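Local structure of hypothetical protein (Staphylococcus aureus subsp. aureus, 1QYI) at residues R58-D63 / F82-I87; K68-G73 / W78-I83. The protein is of unknown function but carries a haloacid dehalogenase (HAD) hydrolase-like domain, so it probably acts as a hydrolase on a substrate not yet identified. All coordinates share one frame; numbering follows the deposited sequence.

Contact 1. Residues R58-D63 / F82-I87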
loop_
_atom_site.group_PDB
_atom_site.type_symbol
_atom_site.label_atom_id
_atom_site.label_comp_id
_atom_site.label_asym_id
_atom_site.label_seq_id
_atom_site.Cartn_x
_atom_site.Cartn_y
_atom_site.Cartn_z
ATOM N N ARG A 58 1.837 -8.939 17.178
ATOM C CA ARG A 58 2.292 -10.324 17.265
ATOM C C ARG A 58 2.907 -10.816 15.958
ATOM O O ARG A 58 4.011 -11.359 15.951
ATOM C CB ARG A 58 1.136 -11.256 17.633
ATOM C CG ARG A 58 0.605 -11.130 19.042
ATOM C CD ARG A 58 -0.362 -12.271 19.291
ATOM N NE ARG A 58 0.335 -13.560 19.219
ATOM C CZ ARG A 58 -0.258 -14.731 19.006
ATOM N NH1 ARG A 58 -1.575 -14.793 18.836
ATOM N NH2 ARG A 58 0.465 -15.840 18.967
ATOM N N ILE A 59 2.180 -10.633 14.859
ATOM C CA ILE A 59 2.638 -11.076 13.544
ATOM C C ILE A 59 3.978 -10.453 13.143
ATOM O O ILE A 59 4.924 -11.174 12.837
ATOM C CB ILE A 59 1.577 -10.765 12.440
ATOM C CG1 ILE A 59 0.241 -11.425 12.785
ATOM C CG2 ILE A 59 2.057 -11.284 11.085
ATOM C CD1 ILE A 59 0.323 -12.940 12.948
ATOM N N PHE A 60 4.064 -9.125 13.160
ATOM C CA PHE A 60 5.291 -8.435 12.773
ATOM C C PHE A 60 6.331 -8.161 13.869
ATOM O O PHE A 60 7.397 -7.609 13.583
ATOM C CB PHE A 60 4.951 -7.115 12.064
ATOM C CG PHE A 60 4.176 -7.284 10.791
ATOM C CD1 PHE A 60 4.627 -8.141 9.796
ATOM C CD2 PHE A 60 2.995 -6.571 10.580
ATOM C CE1 PHE A 60 3.915 -8.292 8.603
ATOM C CE2 PHE A 60 2.274 -6.712 9.391
ATOM C CZ PHE A 60 2.734 -7.573 8.401
ATOM N N GLN A 61 6.022 -8.540 15.108
ATOM C CA GLN A 61 6.932 -8.345 16.236
ATOM C C GLN A 61 7.354 -6.884 16.410
ATOM O O GLN A 61 8.523 -6.525 16.221
ATOM C CB GLN A 61 8.168 -9.223 16.060
ATOM C CG GLN A 61 7.847 -10.695 15.966
ATOM C CD GLN A 61 7.484 -11.305 17.304
ATOM O OE1 GLN A 61 8.347 -11.537 18.151
ATOM N NE2 GLN A 61 6.198 -11.557 17.506
ATOM N N LYS A 62 6.396 -6.045 16.778
ATOM C CA LYS A 62 6.654 -4.627 16.967
ATOM C C LYS A 62 7.074 -3.985 15.657
ATOM O O LYS A 62 7.782 -2.979 15.649
ATOM C CB LYS A 62 7.746 -4.394 18.019
ATOM C CG LYS A 62 7.267 -4.459 19.475
ATOM C CD LYS A 62 6.189 -3.414 19.767
ATOM C CE LYS A 62 5.731 -3.476 21.218
ATOM N NZ LYS A 62 4.698 -2.450 21.547
ATOM N N ASP A 63 6.642 -4.574 14.548
ATOM C CA ASP A 63 6.962 -4.034 13.232
ATOM C C ASP A 63 8.408 -4.248 12.802
ATOM O O ASP A 63 8.846 -3.716 11.774
ATOM C CB ASP A 63 6.609 -2.551 13.188
ATOM C CG ASP A 63 5.129 -2.325 12.985
ATOM O OD1 ASP A 63 4.339 -3.265 13.255
ATOM O OD2 ASP A 63 4.751 -1.209 12.569
ATOM N N PHE A 82 2.609 -12.198 2.116
ATOM C CA PHE A 82 2.828 -13.512 1.524
ATOM C C PHE A 82 4.072 -14.185 2.102
ATOM O O PHE A 82 4.003 -15.333 2.527
ATOM C CB PHE A 82 2.980 -13.403 0.002
ATOM C CG PHE A 82 3.331 -14.710 -0.674
ATOM C CD1 PHE A 82 2.373 -15.714 -0.825
ATOM C CD2 PHE A 82 4.615 -14.928 -1.179
ATOM C CE1 PHE A 82 2.682 -16.905 -1.470
ATOM C CE2 PHE A 82 4.937 -16.120 -1.828
ATOM C CZ PHE A 82 3.965 -17.113 -1.977
ATOM N N ILE A 83 5.204 -13.478 2.099
ATOM C CA ILE A 83 6.458 -14.029 2.615
ATOM C C ILE A 83 6.343 -14.403 4.093
ATOM O O ILE A 83 6.792 -15.471 4.513
ATOM C CB ILE A 83 7.666 -13.034 2.408
ATOM C CG1 ILE A 83 8.585 -13.524 1.277
ATOM C CG2 ILE A 83 8.537 -12.963 3.656
ATOM C CD1 ILE A 83 7.983 -13.511 -0.115
ATOM N N VAL A 84 5.731 -13.526 4.875
ATOM C CA VAL A 84 5.548 -13.763 6.304
ATOM C C VAL A 84 4.681 -15.004 6.546
ATOM O O VAL A 84 4.940 -15.789 7.455
ATOM C CB VAL A 84 4.894 -12.528 6.981
ATOM C CG1 VAL A 84 4.408 -12.879 8.379
ATOM C CG2 VAL A 84 5.911 -11.390 7.041
ATOM N N PHE A 85 3.657 -15.190 5.722
ATOM C CA PHE A 85 2.783 -16.332 5.892
ATOM C C PHE A 85 3.422 -17.626 5.403
ATOM O O PHE A 85 3.085 -18.713 5.885
ATOM C CB PHE A 85 1.466 -16.099 5.162
ATOM C CG PHE A 85 0.580 -17.301 5.156
ATOM C CD1 PHE A 85 -0.123 -17.667 6.297
ATOM C CD2 PHE A 85 0.492 -18.106 4.014
ATOM C CE1 PHE A 85 -0.901 -18.820 6.305
ATOM C CE2 PHE A 85 -0.283 -19.263 4.011
ATOM C CZ PHE A 85 -0.985 -19.626 5.158
ATOM N N SER A 86 4.332 -17.520 4.440
ATOM C CA SER A 86 5.009 -18.708 3.908
ATOM C C SER A 86 5.986 -19.293 4.935
ATOM O O SER A 86 6.107 -20.512 5.071
ATOM C CB SER A 86 5.765 -18.366 2.616
ATOM O OG SER A 86 4.879 -18.116 1.549
ATOM N N ILE A 87 6.668 -18.408 5.656
ATOM C CA ILE A 87 7.635 -18.800 6.673
ATOM C C ILE A 87 6.956 -19.642 7.749
ATOM O O ILE A 87 7.530 -20.607 8.254
ATOM C CB ILE A 87 8.287 -17.547 7.309
ATOM C CG1 ILE A 87 9.016 -16.757 6.227
ATOM C CG2 ILE A 87 9.264 -17.951 8.403
ATOM C CD1 ILE A 87 10.012 -17.606 5.458
#

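Contact 2. Residues K68-G73 / W78-I83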
loop_
_atom_site.group_PDB
_atom_site.type_symbol
_atom_site.label_atom_id
_atom_site.label_comp_id
_atom_site.label_asym_id
_atom_site.label_seq_id
_atom_site.Cartn_x
_atom_site.Cartn_y
_atom_site.Cartn_z
ATOM N N LYS A 68 12.021 -4.653 8.272
ATOM C CA LYS A 68 13.123 -5.380 7.653
ATOM C C LYS A 68 12.802 -5.595 6.175
ATOM O O LYS A 68 13.670 -5.447 5.319
ATOM C CB LYS A 68 13.328 -6.741 8.336
ATOM C CG LYS A 68 14.784 -7.238 8.394
ATOM C CD LYS A 68 15.518 -7.132 7.054
ATOM C CE LYS A 68 16.917 -7.764 7.107
ATOM N NZ LYS A 68 17.814 -7.154 8.133
ATOM N N LEU A 69 11.548 -5.941 5.885
ATOM C CA LEU A 69 11.105 -6.177 4.514
ATOM C C LEU A 69 11.240 -4.906 3.694
ATOM O O LEU A 69 11.453 -4.959 2.483
ATOM C CB LEU A 69 9.650 -6.643 4.503
ATOM C CG LEU A 69 9.323 -7.897 5.323
ATOM C CD1 LEU A 69 7.816 -8.077 5.378
ATOM C CD2 LEU A 69 9.988 -9.115 4.710
ATOM N N LYS A 70 11.111 -3.759 4.353
ATOM C CA LYS A 70 11.241 -2.480 3.667
ATOM C C LYS A 70 12.700 -2.270 3.272
ATOM O O LYS A 70 13.007 -2.012 2.112
ATOM C CB LYS A 70 10.775 -1.338 4.577
ATOM C CG LYS A 70 9.362 -1.508 5.082
ATOM C CD LYS A 70 8.335 -1.326 3.977
ATOM C CE LYS A 70 7.886 0.128 3.890
ATOM N NZ LYS A 70 7.144 0.542 5.124
ATOM N N SER A 71 13.601 -2.398 4.236
ATOM C CA SER A 71 15.020 -2.206 3.962
ATOM C C SER A 71 15.576 -3.181 2.919
ATOM O O SER A 71 16.664 -2.962 2.387
ATOM C CB SER A 71 15.835 -2.340 5.254
ATOM O OG SER A 71 16.019 -3.697 5.629
ATOM N N LEU A 72 14.841 -4.254 2.629
ATOM C CA LEU A 72 15.303 -5.242 1.649
ATOM C C LEU A 72 14.702 -5.046 0.255
ATOM O O LEU A 72 15.076 -5.736 -0.700
ATOM C CB LEU A 72 15.016 -6.666 2.151
ATOM C CG LEU A 72 15.727 -7.073 3.453
ATOM C CD1 LEU A 72 15.385 -8.516 3.821
ATOM C CD2 LEU A 72 17.228 -6.910 3.281
ATOM N N GLY A 73 13.775 -4.101 0.142
ATOM C CA GLY A 73 13.152 -3.827 -1.143
ATOM C C GLY A 73 11.726 -4.330 -1.298
ATOM O O GLY A 73 11.159 -4.266 -2.393
ATOM N N TRP A 78 1.117 -6.914 -0.439
ATOM C CA TRP A 78 0.779 -8.257 -0.897
ATOM C C TRP A 78 2.008 -9.150 -0.730
ATOM O O TRP A 78 1.939 -10.211 -0.100
ATOM C CB TRP A 78 0.343 -8.245 -2.372
ATOM C CG TRP A 78 -0.916 -7.448 -2.655
ATOM C CD1 TRP A 78 -1.962 -7.219 -1.789
ATOM C CD2 TRP A 78 -1.296 -6.844 -3.903
ATOM N NE1 TRP A 78 -2.955 -6.520 -2.423
ATOM C CE2 TRP A 78 -2.579 -6.274 -3.721
ATOM C CE3 TRP A 78 -0.680 -6.728 -5.160
ATOM C CZ2 TRP A 78 -3.265 -5.600 -4.752
ATOM C CZ3 TRP A 78 -1.360 -6.056 -6.189
ATOM C CH2 TRP A 78 -2.641 -5.501 -5.975
ATOM N N ASP A 79 3.142 -8.711 -1.272
ATOM C CA ASP A 79 4.363 -9.497 -1.163
ATOM C C ASP A 79 4.773 -9.735 0.293
ATOM O O ASP A 79 5.117 -10.861 0.669
ATOM C CB ASP A 79 5.513 -8.820 -1.916
ATOM C CG ASP A 79 5.274 -8.757 -3.418
ATOM O OD1 ASP A 79 4.988 -9.809 -4.030
ATOM O OD2 ASP A 79 5.376 -7.648 -3.990
HETATM N N MSE A 80 4.722 -8.685 1.108
HETATM C CA MSE A 80 5.101 -8.798 2.512
HETATM C C MSE A 80 4.294 -9.839 3.295
HETATM O O MSE A 80 4.866 -10.715 3.943
HETATM C CB MSE A 80 4.980 -7.442 3.210
HETATM C CG MSE A 80 5.865 -6.365 2.630
HETATM SE SE MSE A 80 5.905 -4.793 3.740
HETATM C CE MSE A 80 3.992 -4.632 4.103
ATOM N N LEU A 81 2.970 -9.733 3.241
ATOM C CA LEU A 81 2.116 -10.667 3.950
ATOM C C LEU A 81 2.313 -12.081 3.406
ATOM O O LEU A 81 2.202 -13.056 4.145
ATOM C CB LEU A 81 0.653 -10.240 3.826
ATOM C CG LEU A 81 -0.001 -10.257 2.446
ATOM C CD1 LEU A 81 -0.471 -11.671 2.109
ATOM C CD2 LEU A 81 -1.206 -9.309 2.451
ATOM N N PHE A 82 2.609 -12.198 2.116
ATOM C CA PHE A 82 2.828 -13.512 1.524
ATOM C C PHE A 82 4.072 -14.185 2.102
ATOM O O PHE A 82 4.003 -15.333 2.527
ATOM C CB PHE A 82 2.980 -13.403 0.002
ATOM C CG PHE A 82 3.331 -14.710 -0.674
ATOM C CD1 PHE A 82 2.373 -15.714 -0.825
ATOM C CD2 PHE A 82 4.615 -14.928 -1.179
ATOM C CE1 PHE A 82 2.682 -16.905 -1.470
ATOM C CE2 PHE A 82 4.937 -16.120 -1.828
ATOM C CZ PHE A 82 3.965 -17.113 -1.977
ATOM N N ILE A 83 5.204 -13.478 2.099
ATOM C CA ILE A 83 6.458 -14.029 2.615
ATOM C C ILE A 83 6.343 -14.403 4.093
ATOM O O ILE A 83 6.792 -15.471 4.513
ATOM C CB ILE A 83 7.666 -13.034 2.408
ATOM C CG1 ILE A 83 8.585 -13.524 1.277
ATOM C CG2 ILE A 83 8.537 -12.963 3.656
ATOM C CD1 ILE A 83 7.983 -13.511 -0.115
#

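Contact 1. Residues R58-D63 / F82-I87
Val84 divides its two methyl groups between two neighbouring side chains of the helix end 58-60, one methyl to each. CG1 lies 3.9 Å from Ile59 CG2, the two side chains crossing at a slant, and CG2 lies 4.0 Å from Phe60 CE1, coming at the edge of the ring near its plane. The fork has this reach because Val84 CG1 stands anti to the backbone N (chi1 167°), which leaves CG2 anti to the carbonyl carbon. Ile59 uses its CG2 branch twice: besides meeting Val84, it sits 4.2 Å above the plane of the Phe60 ring, toward the rim, so the two residues present a joint apolar surface. Phe60 also touches Ser22 and Ala23 of helix 16-31.

Beyond Phe60 the helix stops. Gln61 has positive phi, and its NE2 donates to Arg58 O at 2.7 Å, in the carbonyl plane on a lone pair, which ties the side chain back to the last turn of the helix. On the facing helix Ser86 OG bonds to Phe82 O from above the carbonyl plane (42° out of it), sharing that acceptor with its own backbone N. Between the segments only carbon meets carbon, over a modest 96 Å² of buried surface. Beta-branched and aromatic residues suit such a place, and the cohesion probably comes from van der Waals contact and the burial of apolar surface.

Contact 2. Residues K68-G73 / W78-I83
Leu69 and Met80, a selenomethionine in this crystal, meet across a helical hairpin (alpha-alpha hairpin) in which helix 64-71 and helix 77-93 are joined by a short connection. Along the first segment, Lys68 comes first: its carbonyl O accepts a bond from Ser71 OG at 2.9 Å, the donor tilted 21° from the carbonyl plane.

Leu69 carries the contact. Leu69 CA and Met80 CA, 6.9 Å apart, are the nearest pair of CA atoms across the two segments, and the leucine side chain projects toward the second helix. With CG anti to the carbonyl carbon (chi1 -57°), its two methyls are shared between Met80 and Ile83, three residues apart: CD1 presses on Met80 CB at 3.6 Å, while CD2 reaches Ile83 CG2 at 4.2 Å. A forked leucine suits this place, since one residue can meet both.

Lys70 lies at the margin, where its aliphatic stem does the packing: CD passes Met80 SE at 4.2 Å. Further on, Leu72 turns to helix 144-158, touching Ile147. Gly73 then ends the helix in a Schellman motif, with positive phi and its N bonded to Lys70 O. Glycine, with no side chain, accommodates these backbone angles beside the carbonyl O of Leu72.

On the second helix Asp79 faces another neighbour; its buried carboxylate is satisfied by a salt bridge to Lys144 and a bond from Trp174 NE1. Met80, flexible and unbranched, instead crosses Leu69 obliquely. Its first two torsions (chi1 -61°, chi2 -170°) place SE 4.1 Å from Leu69 CD1, and the bend at chi3 only directs CE.

Contact 1 and contact 2 both use helix 77-93, and their centres are about 9 Å apart. Helices 49-60 and 64-71 follow each other in the chain, and each packs a short apolar patch against it. The two patches touch where Val84 CG2 of contact 1 lies 4.2 Å from Leu69 CD1 of contact 2. Phe82 and Ile83 belong to both ranges, and both also touch Leu151 of helix 144-158. Together the contacts build part of the helical region of the chain, apart from its six-stranded parallel sheet; no ligand or active site is defined here.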